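PDB 3HAZ: proline dehydrogenase, which probably oxidises proline to glutamate in two steps, pairing an FAD-dependent proline dehydrogenase with an NAD-dependent 1-pyrroline-5-carboxylate dehydrogenase in one chain. Local coordinates for residues D361-F366 / P500-P505; Q314-R319 / A346-E351. All coordinates share one frame; numbering follows the deposited sequence.

In the fold
Interactions 1 and 2 follow each other along the chain, and their centres lie about 12 Å apart. Both reach the FAD of the proline dehydrogenase barrel. Interaction 2 holds the cofactor at two places: Gln314 and Ala346 bind flavin O2, and Trp348 lies with one face against the adenine. Interaction 1 touches only the adenine end, where Phe366 O of loop 361-366 comes within 3.1 Å of FAD C2A. Two probable hydrogen bonds join the contacts, Trp348 NE1 to Phe366 O at 2.7 Å and Lys318 NZ to Tyr363 O at 2.8 Å. Val365 CB also packs 3.4 Å from Tyr316 O, so loop 361-366 is tied to both halves of interaction 2.

Interaction 1. Residues D361-F366 / P500-P505; sequences DGYPVF and PRIPLP. With FAD (flavin-adenine dinucleotide), chain C.
Tyr363 reaches across to loop 500-505 with the far end of its ring, where OH donates a hydrogen bond to the backbone Pro503 O at 2.5 Å. The C=O...O angle of 156° shows the hydroxyl approaching near the carbonyl direction, tilted 15° from the carbonyl plane, and Pro503 O in turn lies at the ring edge. With CG anti to its own carbonyl carbon (chi1 -58°), the ring is directed toward loop 500-505. Three apolar groups pack against its outer half, Ile502 and Pro505 obliquely. Ile502 places CG2, the branch anti to its backbone N, 3.9 Å from Tyr363 CZ; Pro505 brings CD to 4.0 Å from the same CZ; Leu504 reaches Tyr363 CE1 with CD2 at 4.3 Å. The last methyl also lies 4.3 Å from Gly362 CA. A phenylalanine at Tyr363 would probably keep much of this packing but leave Pro503 O without its hydroxyl donor and cost Gln356 NE2 its bond to that hydroxyl. Further along, Phe366 O approaches FAD C2A. This is loop-to-loop packing: residues 361-366 link helix 348-357 to helix 369-384, and residues 500-505 belong to the long connection between helices 487-491 and 524-536. Tyr363 also rests on Ile352 and Ala355 of helix 348-357, and Ile502 on Trp348 at that helix's start.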
loop_
_atom_site.group_PDB
_atom_site.type_symbol
_atom_site.label_atom_id
_atom_site.label_comp_id
_atom_site.label_asym_id
_atom_site.label_seq_id
_atom_site.Cartn_x
_atom_site.Cartn_y
_atom_site.Cartn_z
ATOM N N ASP A 361 24.087 -17.063 21.660
ATOM C CA ASP A 361 23.869 -15.625 21.818
ATOM C C ASP A 361 24.391 -14.809 20.632
ATOM O O ASP A 361 24.338 -13.583 20.643
ATOM C CB ASP A 361 24.425 -15.108 23.152
ATOM C CG ASP A 361 25.941 -15.142 23.220
ATOM O OD1 ASP A 361 26.594 -15.321 22.171
ATOM O OD2 ASP A 361 26.481 -14.984 24.337
ATOM N N GLY A 362 24.880 -15.498 19.604
ATOM C CA GLY A 362 25.378 -14.834 18.411
ATOM C C GLY A 362 26.136 -15.797 17.511
ATOM O O GLY A 362 26.193 -16.995 17.796
ATOM N N TYR A 363 26.712 -15.266 16.430
ATOM C CA TYR A 363 27.469 -16.057 15.458
ATOM C C TYR A 363 28.977 -15.873 15.632
ATOM O O TYR A 363 29.449 -14.753 15.821
ATOM C CB TYR A 363 27.072 -15.661 14.032
ATOM C CG TYR A 363 25.598 -15.839 13.750
ATOM C CD1 TYR A 363 24.729 -14.746 13.722
ATOM C CD2 TYR A 363 25.067 -17.104 13.534
ATOM C CE1 TYR A 363 23.363 -14.919 13.471
ATOM C CE2 TYR A 363 23.716 -17.284 13.282
ATOM C CZ TYR A 363 22.870 -16.197 13.252
ATOM O OH TYR A 363 21.534 -16.408 12.994
ATOM N N PRO A 364 29.742 -16.978 15.563
ATOM C CA PRO A 364 31.204 -16.902 15.700
ATOM C C PRO A 364 31.865 -16.370 14.429
ATOM O O PRO A 364 33.055 -16.038 14.433
ATOM C CB PRO A 364 31.611 -18.360 15.939
ATOM C CG PRO A 364 30.525 -19.174 15.300
ATOM C CD PRO A 364 29.257 -18.366 15.427
ATOM N N VAL A 365 31.093 -16.305 13.350
ATOM C CA VAL A 365 31.592 -15.806 12.078
ATOM C C VAL A 365 30.892 -14.504 11.747
ATOM O O VAL A 365 29.794 -14.247 12.240
ATOM C CB VAL A 365 31.310 -16.790 10.925
ATOM C CG1 VAL A 365 32.222 -18.014 11.013
ATOM C CG2 VAL A 365 29.834 -17.198 10.921
ATOM N N PHE A 366 31.527 -13.679 10.919
ATOM C CA PHE A 366 30.854 -12.503 10.384
ATOM C C PHE A 366 29.708 -12.967 9.486
ATOM O O PHE A 366 29.724 -14.093 8.981
ATOM C CB PHE A 366 31.843 -11.615 9.622
ATOM C CG PHE A 366 33.008 -11.146 10.468
ATOM C CD1 PHE A 366 32.822 -10.193 11.465
ATOM C CD2 PHE A 366 34.275 -11.663 10.275
ATOM C CE1 PHE A 366 33.888 -9.765 12.247
ATOM C CE2 PHE A 366 35.340 -11.248 11.057
ATOM C CZ PHE A 366 35.148 -10.296 12.045
ATOM N N PRO A 500 21.681 -7.689 7.619
ATOM C CA PRO A 500 20.367 -7.168 8.011
ATOM C C PRO A 500 19.266 -8.208 7.880
ATOM O O PRO A 500 18.205 -8.036 8.471
ATOM C CB PRO A 500 20.131 -6.046 6.991
ATOM C CG PRO A 500 20.917 -6.490 5.794
ATOM C CD PRO A 500 22.176 -7.024 6.400
ATOM N N ARG A 501 19.510 -9.269 7.118
ATOM C CA ARG A 501 18.482 -10.286 6.910
ATOM C C ARG A 501 18.806 -11.637 7.549
ATOM O O ARG A 501 18.207 -12.651 7.203
ATOM C CB ARG A 501 18.167 -10.438 5.418
ATOM C CG ARG A 501 17.488 -9.209 4.825
ATOM C CD ARG A 501 17.176 -9.379 3.344
ATOM N NE ARG A 501 18.366 -9.242 2.506
ATOM C CZ ARG A 501 18.937 -10.241 1.838
ATOM N NH1 ARG A 501 20.020 -10.017 1.102
ATOM N NH2 ARG A 501 18.425 -11.464 1.901
ATOM N N ILE A 502 19.747 -11.642 8.488
ATOM C CA ILE A 502 20.040 -12.845 9.263
ATOM C C ILE A 502 19.841 -12.541 10.739
ATOM O O ILE A 502 20.655 -11.857 11.358
ATOM C CB ILE A 502 21.476 -13.367 9.027
ATOM C CG1 ILE A 502 21.687 -13.724 7.554
ATOM C CG2 ILE A 502 21.752 -14.596 9.890
ATOM C CD1 ILE A 502 23.104 -14.205 7.242
ATOM N N PRO A 503 18.738 -13.038 11.311
ATOM C CA PRO A 503 18.458 -12.721 12.713
ATOM C C PRO A 503 19.386 -13.496 13.633
ATOM O O PRO A 503 19.820 -14.591 13.275
ATOM C CB PRO A 503 17.024 -13.217 12.899
ATOM C CG PRO A 503 16.870 -14.318 11.899
ATOM C CD PRO A 503 17.765 -13.984 10.735
ATOM N N LEU A 504 19.690 -12.933 14.797
ATOM C CA LEU A 504 20.375 -13.672 15.849
ATOM C C LEU A 504 19.507 -14.858 16.262
ATOM O O LEU A 504 18.289 -14.809 16.126
ATOM C CB LEU A 504 20.600 -12.769 17.058
ATOM C CG LEU A 504 21.457 -11.531 16.823
ATOM C CD1 LEU A 504 21.415 -10.636 18.053
ATOM C CD2 LEU A 504 22.886 -11.946 16.494
ATOM N N PRO A 505 20.127 -15.927 16.780
ATOM C CA PRO A 505 19.329 -17.101 17.148
ATOM C C PRO A 505 18.170 -16.777 18.098
ATOM O O PRO A 505 17.115 -17.384 17.961
ATOM C CB PRO A 505 20.345 -18.020 17.826
ATOM C CG PRO A 505 21.657 -17.640 17.199
ATOM C CD PRO A 505 21.569 -16.145 16.992
HETATM P PA FAD C . 36.093 -15.151 -1.824
HETATM O O1A FAD C . 34.952 -15.285 -2.986
HETATM O O2A FAD C . 36.741 -13.840 -1.820
HETATM O O5B FAD C . 35.387 -15.372 -0.377
HETATM C C5B FAD C . 34.602 -16.516 -0.198
HETATM C C4B FAD C . 34.282 -16.695 1.292
HETATM O O4B FAD C . 33.933 -15.473 2.143
HETATM C C3B FAD C . 33.858 -17.867 1.942
HETATM O O3B FAD C . 34.512 -19.087 1.642
HETATM C C2B FAD C . 33.625 -17.432 3.367
HETATM O O2B FAD C . 34.622 -17.767 4.314
HETATM C C1B FAD C . 33.279 -15.988 3.284
HETATM N N9A FAD C . 31.877 -15.627 3.175
HETATM C C8A FAD C . 30.990 -15.911 2.142
HETATM N N7A FAD C . 29.791 -15.327 2.452
HETATM C C5A FAD C . 29.946 -14.669 3.695
HETATM C C6A FAD C . 28.997 -13.865 4.542
HETATM N N6A FAD C . 27.620 -13.651 4.115
HETATM N N1A FAD C . 29.403 -13.341 5.678
HETATM C C2A FAD C . 30.732 -13.522 6.109
HETATM N N3A FAD C . 31.642 -14.296 5.297
HETATM C C4A FAD C . 31.217 -14.841 4.112
HETATM N N1 FAD C . 39.019 -22.971 5.044
HETATM C C2 FAD C . 38.842 -23.478 6.309
HETATM O O2 FAD C . 37.700 -23.168 7.013
HETATM N N3 FAD C . 39.826 -24.364 6.867
HETATM C C4 FAD C . 40.937 -24.701 6.147
HETATM O O4 FAD C . 41.928 -25.510 6.717
HETATM C C4X FAD C . 41.126 -24.167 4.826
HETATM N N5 FAD C . 42.342 -24.520 4.028
HETATM C C5X FAD C . 42.507 -23.989 2.726
HETATM C C6 FAD C . 43.699 -24.344 1.941
HETATM C C7 FAD C . 43.864 -23.809 0.643
HETATM C C7M FAD C . 45.089 -24.201 -0.168
HETATM C C8 FAD C . 42.848 -22.890 0.076
HETATM C C8M FAD C . 42.999 -22.298 -1.335
HETATM C C9 FAD C . 41.711 -22.554 0.830
HETATM C C9A FAD C . 41.526 -23.115 2.180
HETATM N N10 FAD C . 40.342 -22.770 2.971
HETATM C C10 FAD C . 40.181 -23.317 4.299
HETATM C "C1'" FAD C . 39.365 -21.724 2.528
HETATM C "C2'" FAD C . 38.136 -22.228 1.730
HETATM O "O2'" FAD C . 38.364 -23.554 1.267
HETATM C "C3'" FAD C . 37.836 -21.237 0.594
HETATM O "O3'" FAD C . 38.753 -21.433 -0.477
HETATM C "C4'" FAD C . 37.905 -19.737 1.055
HETATM O "O4'" FAD C . 37.250 -19.402 2.229
HETATM C "C5'" FAD C . 37.559 -18.758 -0.099
HETATM O "O5'" FAD C . 38.122 -17.469 0.084
HETATM P P FAD C . 38.518 -16.605 -1.275
HETATM O O1P FAD C . 39.282 -15.190 -0.830
HETATM O O2P FAD C . 39.351 -17.429 -2.158
HETATM O O3P FAD C . 37.128 -16.373 -2.099
#

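Interaction 2. Residues Q314-R319 / A346-E351. With FAD (flavin-adenine dinucleotide), chain C.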
loop_
_atom_site.group_PDB
_atom_site.type_symbol
_atom_site.label_atom_id
_atom_site.label_comp_id
_atom_site.label_asym_id
_atom_site.label_seq_id
_atom_site.Cartn_x
_atom_site.Cartn_y
_atom_site.Cartn_z
ATOM N N GLN A 314 41.121 -19.161 10.285
ATOM C CA GLN A 314 40.005 -18.673 9.478
ATOM C C GLN A 314 39.623 -17.234 9.842
ATOM O O GLN A 314 39.116 -16.962 10.935
ATOM C CB GLN A 314 38.789 -19.583 9.655
ATOM C CG GLN A 314 39.023 -21.049 9.292
ATOM C CD GLN A 314 38.254 -21.994 10.208
ATOM O OE1 GLN A 314 38.219 -21.797 11.424
ATOM N NE2 GLN A 314 37.636 -23.020 9.629
ATOM N N ALA A 315 39.850 -16.321 8.908
ATOM C CA ALA A 315 39.576 -14.912 9.134
ATOM C C ALA A 315 38.082 -14.596 9.193
ATOM O O ALA A 315 37.700 -13.522 9.639
ATOM C CB ALA A 315 40.264 -14.053 8.073
ATOM N N TYR A 316 37.232 -15.514 8.740
ATOM C CA TYR A 316 35.799 -15.238 8.817
ATOM C C TYR A 316 35.278 -15.354 10.249
ATOM O O TYR A 316 34.139 -15.006 10.530
ATOM C CB TYR A 316 34.974 -16.045 7.797
ATOM C CG TYR A 316 34.733 -17.525 8.073
ATOM C CD1 TYR A 316 35.413 -18.210 9.081
ATOM C CD2 TYR A 316 33.840 -18.245 7.278
ATOM C CE1 TYR A 316 35.181 -19.578 9.303
ATOM C CE2 TYR A 316 33.606 -19.600 7.484
ATOM C CZ TYR A 316 34.281 -20.265 8.496
ATOM O OH TYR A 316 34.040 -21.612 8.690
ATOM N N GLN A 317 36.139 -15.817 11.152
ATOM C CA GLN A 317 35.791 -15.886 12.573
ATOM C C GLN A 317 36.213 -14.615 13.294
ATOM O O GLN A 317 37.303 -14.089 13.066
ATOM C CB GLN A 317 36.456 -17.085 13.246
ATOM C CG GLN A 317 35.991 -18.438 12.745
ATOM C CD GLN A 317 36.109 -19.506 13.815
ATOM O OE1 GLN A 317 35.712 -19.294 14.962
ATOM N NE2 GLN A 317 36.639 -20.665 13.444
ATOM N N LYS A 318 35.346 -14.130 14.173
ATOM C CA LYS A 318 35.659 -12.955 14.969
ATOM C C LYS A 318 36.877 -13.199 15.864
ATOM O O LYS A 318 37.598 -12.263 16.202
ATOM C CB LYS A 318 34.435 -12.539 15.791
ATOM C CG LYS A 318 33.162 -12.395 14.942
ATOM C CD LYS A 318 31.931 -12.138 15.811
ATOM C CE LYS A 318 30.675 -11.947 14.952
ATOM N NZ LYS A 318 29.413 -11.991 15.768
ATOM N N ARG A 319 37.121 -14.460 16.215
ATOM C CA ARG A 319 38.260 -14.814 17.073
ATOM C C ARG A 319 39.599 -14.872 16.334
ATOM O O ARG A 319 40.636 -15.108 16.948
ATOM C CB ARG A 319 38.017 -16.157 17.773
ATOM C CG ARG A 319 36.937 -16.130 18.852
ATOM C CD ARG A 319 36.656 -17.531 19.384
ATOM N NE ARG A 319 36.110 -18.400 18.345
ATOM C CZ ARG A 319 35.874 -19.699 18.497
ATOM N NH1 ARG A 319 36.135 -20.294 19.656
ATOM N NH2 ARG A 319 35.379 -20.405 17.487
ATOM N N ALA A 346 35.746 -22.218 5.277
ATOM C CA ALA A 346 34.993 -23.129 4.412
ATOM C C ALA A 346 33.643 -23.616 4.947
ATOM O O ALA A 346 32.965 -24.390 4.273
ATOM C CB ALA A 346 35.855 -24.331 4.044
ATOM N N TYR A 347 33.255 -23.181 6.143
ATOM C CA TYR A 347 32.084 -23.757 6.810
ATOM C C TYR A 347 31.025 -22.720 7.188
ATOM O O TYR A 347 30.262 -22.933 8.133
ATOM C CB TYR A 347 32.509 -24.509 8.088
ATOM C CG TYR A 347 33.604 -25.545 7.887
ATOM C CD1 TYR A 347 34.946 -25.173 7.855
ATOM C CD2 TYR A 347 33.293 -26.898 7.743
ATOM C CE1 TYR A 347 35.953 -26.119 7.677
ATOM C CE2 TYR A 347 34.289 -27.850 7.566
ATOM C CZ TYR A 347 35.614 -27.453 7.536
ATOM O OH TYR A 347 36.597 -28.390 7.351
ATOM N N TRP A 348 30.963 -21.612 6.456
ATOM C CA TRP A 348 30.106 -20.490 6.862
ATOM C C TRP A 348 28.649 -20.894 7.073
ATOM O O TRP A 348 28.076 -20.643 8.132
ATOM C CB TRP A 348 30.207 -19.325 5.872
ATOM C CG TRP A 348 29.462 -18.083 6.309
ATOM C CD1 TRP A 348 29.932 -17.081 7.108
ATOM C CD2 TRP A 348 28.124 -17.714 5.950
ATOM N NE1 TRP A 348 28.965 -16.119 7.284
ATOM C CE2 TRP A 348 27.845 -16.483 6.581
ATOM C CE3 TRP A 348 27.129 -18.311 5.165
ATOM C CZ2 TRP A 348 26.614 -15.832 6.448
ATOM C CZ3 TRP A 348 25.911 -17.665 5.028
ATOM C CH2 TRP A 348 25.664 -16.435 5.667
ATOM N N ASP A 349 28.051 -21.524 6.070
ATOM C CA ASP A 349 26.649 -21.922 6.167
ATOM C C ASP A 349 26.414 -22.845 7.358
ATOM O O ASP A 349 25.388 -22.770 8.026
ATOM C CB ASP A 349 26.188 -22.580 4.868
ATOM C CG ASP A 349 25.964 -21.567 3.756
ATOM O OD1 ASP A 349 24.937 -20.860 3.789
ATOM O OD2 ASP A 349 26.813 -21.477 2.852
ATOM N N THR A 350 27.387 -23.699 7.638
ATOM C CA THR A 350 27.287 -24.601 8.775
ATOM C C THR A 350 27.283 -23.830 10.087
ATOM O O THR A 350 26.495 -24.128 10.982
ATOM C CB THR A 350 28.410 -25.653 8.749
ATOM O OG1 THR A 350 28.212 -26.503 7.615
ATOM C CG2 THR A 350 28.400 -26.497 10.015
ATOM N N GLU A 351 28.150 -22.828 10.202
ATOM C CA GLU A 351 28.206 -22.052 11.436
ATOM C C GLU A 351 26.899 -21.306 11.691
ATOM O O GLU A 351 26.452 -21.202 12.829
ATOM C CB GLU A 351 29.384 -21.073 11.420
ATOM C CG GLU A 351 30.745 -21.725 11.201
ATOM C CD GLU A 351 31.106 -22.751 12.263
ATOM O OE1 GLU A 351 32.161 -23.406 12.112
ATOM O OE2 GLU A 351 30.344 -22.906 13.243
HETATM P PA FAD C . 36.093 -15.151 -1.824
HETATM O O1A FAD C . 34.952 -15.285 -2.986
HETATM O O2A FAD C . 36.741 -13.840 -1.820
HETATM O O5B FAD C . 35.387 -15.372 -0.377
HETATM C C5B FAD C . 34.602 -16.516 -0.198
HETATM C C4B FAD C . 34.282 -16.695 1.292
HETATM O O4B FAD C . 33.933 -15.473 2.143
HETATM C C3B FAD C . 33.858 -17.867 1.942
HETATM O O3B FAD C . 34.512 -19.087 1.642
HETATM C C2B FAD C . 33.625 -17.432 3.367
HETATM O O2B FAD C . 34.622 -17.767 4.314
HETATM C C1B FAD C . 33.279 -15.988 3.284
HETATM N N9A FAD C . 31.877 -15.627 3.175
HETATM C C8A FAD C . 30.990 -15.911 2.142
HETATM N N7A FAD C . 29.791 -15.327 2.452
HETATM C C5A FAD C . 29.946 -14.669 3.695
HETATM C C6A FAD C . 28.997 -13.865 4.542
HETATM N N6A FAD C . 27.620 -13.651 4.115
HETATM N N1A FAD C . 29.403 -13.341 5.678
HETATM C C2A FAD C . 30.732 -13.522 6.109
HETATM N N3A FAD C . 31.642 -14.296 5.297
HETATM C C4A FAD C . 31.217 -14.841 4.112
HETATM N N1 FAD C . 39.019 -22.971 5.044
HETATM C C2 FAD C . 38.842 -23.478 6.309
HETATM O O2 FAD C . 37.700 -23.168 7.013
HETATM N N3 FAD C . 39.826 -24.364 6.867
HETATM C C4 FAD C . 40.937 -24.701 6.147
HETATM O O4 FAD C . 41.928 -25.510 6.717
HETATM C C4X FAD C . 41.126 -24.167 4.826
HETATM N N5 FAD C . 42.342 -24.520 4.028
HETATM C C5X FAD C . 42.507 -23.989 2.726
HETATM C C6 FAD C . 43.699 -24.344 1.941
HETATM C C7 FAD C . 43.864 -23.809 0.643
HETATM C C7M FAD C . 45.089 -24.201 -0.168
HETATM C C8 FAD C . 42.848 -22.890 0.076
HETATM C C8M FAD C . 42.999 -22.298 -1.335
HETATM C C9 FAD C . 41.711 -22.554 0.830
HETATM C C9A FAD C . 41.526 -23.115 2.180
HETATM N N10 FAD C . 40.342 -22.770 2.971
HETATM C C10 FAD C . 40.181 -23.317 4.299
HETATM C "C1'" FAD C . 39.365 -21.724 2.528
HETATM C "C2'" FAD C . 38.136 -22.228 1.730
HETATM O "O2'" FAD C . 38.364 -23.554 1.267
HETATM C "C3'" FAD C . 37.836 -21.237 0.594
HETATM O "O3'" FAD C . 38.753 -21.433 -0.477
HETATM C "C4'" FAD C . 37.905 -19.737 1.055
HETATM O "O4'" FAD C . 37.250 -19.402 2.229
HETATM C "C5'" FAD C . 37.559 -18.758 -0.099
HETATM O "O5'" FAD C . 38.122 -17.469 0.084
HETATM P P FAD C . 38.518 -16.605 -1.275
HETATM O O1P FAD C . 39.282 -15.190 -0.830
HETATM O O2P FAD C . 39.351 -17.429 -2.158
HETATM O O3P FAD C . 37.128 -16.373 -2.099
HETATM O O HOH W 1 34.675 -22.644 11.063
#
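Tyr316 projects its ring toward the start of helix 348-357, and its OH accepts a bent hydrogen bond from Tyr347 N (3.1 Å, 138° at the hydrogen). A first torsion of 75°, with CG between the backbone N and the carbonyl carbon, carries the ring to that helix start, where Tyr316 CE2 meets Trp348 CB at 3.8 Å. The same hydroxyl donates to a water, which donates to Glu351 OE1; that carboxylate oxygen also accepts from Ala284 N. Tyr316 OH lies in plane at the edge of the Tyr347 ring.

Gln314 bends at its second torsion, bringing NE2 to FAD O2 at 2.6 Å in an almost straight bond (173°). Ala346 N donates to the same oxygen at 2.8 Å, so two N-H groups grip it and may polarise the flavin C2 carbonyl. Gln317 NE2 donates to Gln314 OE1, and Arg319 NH2 to Gln317 OE1; with Glu282 O, a second partner of Gln314 NE2, these bonds help fix the rotation of the Gln314 amide. Trp348 lays one face against the adenine, offset toward the ring's rim, with Trp348 CE2 3.5 Å from FAD C6A, while NE1 bonds Phe366 O.

The type I turn 314-317 ends strand 309-314 ahead of helix 320-333, and Tyr347 occupies the N-cap position of helix 348-357, which follows the adjacent parallel strand 338-343 of the barrel.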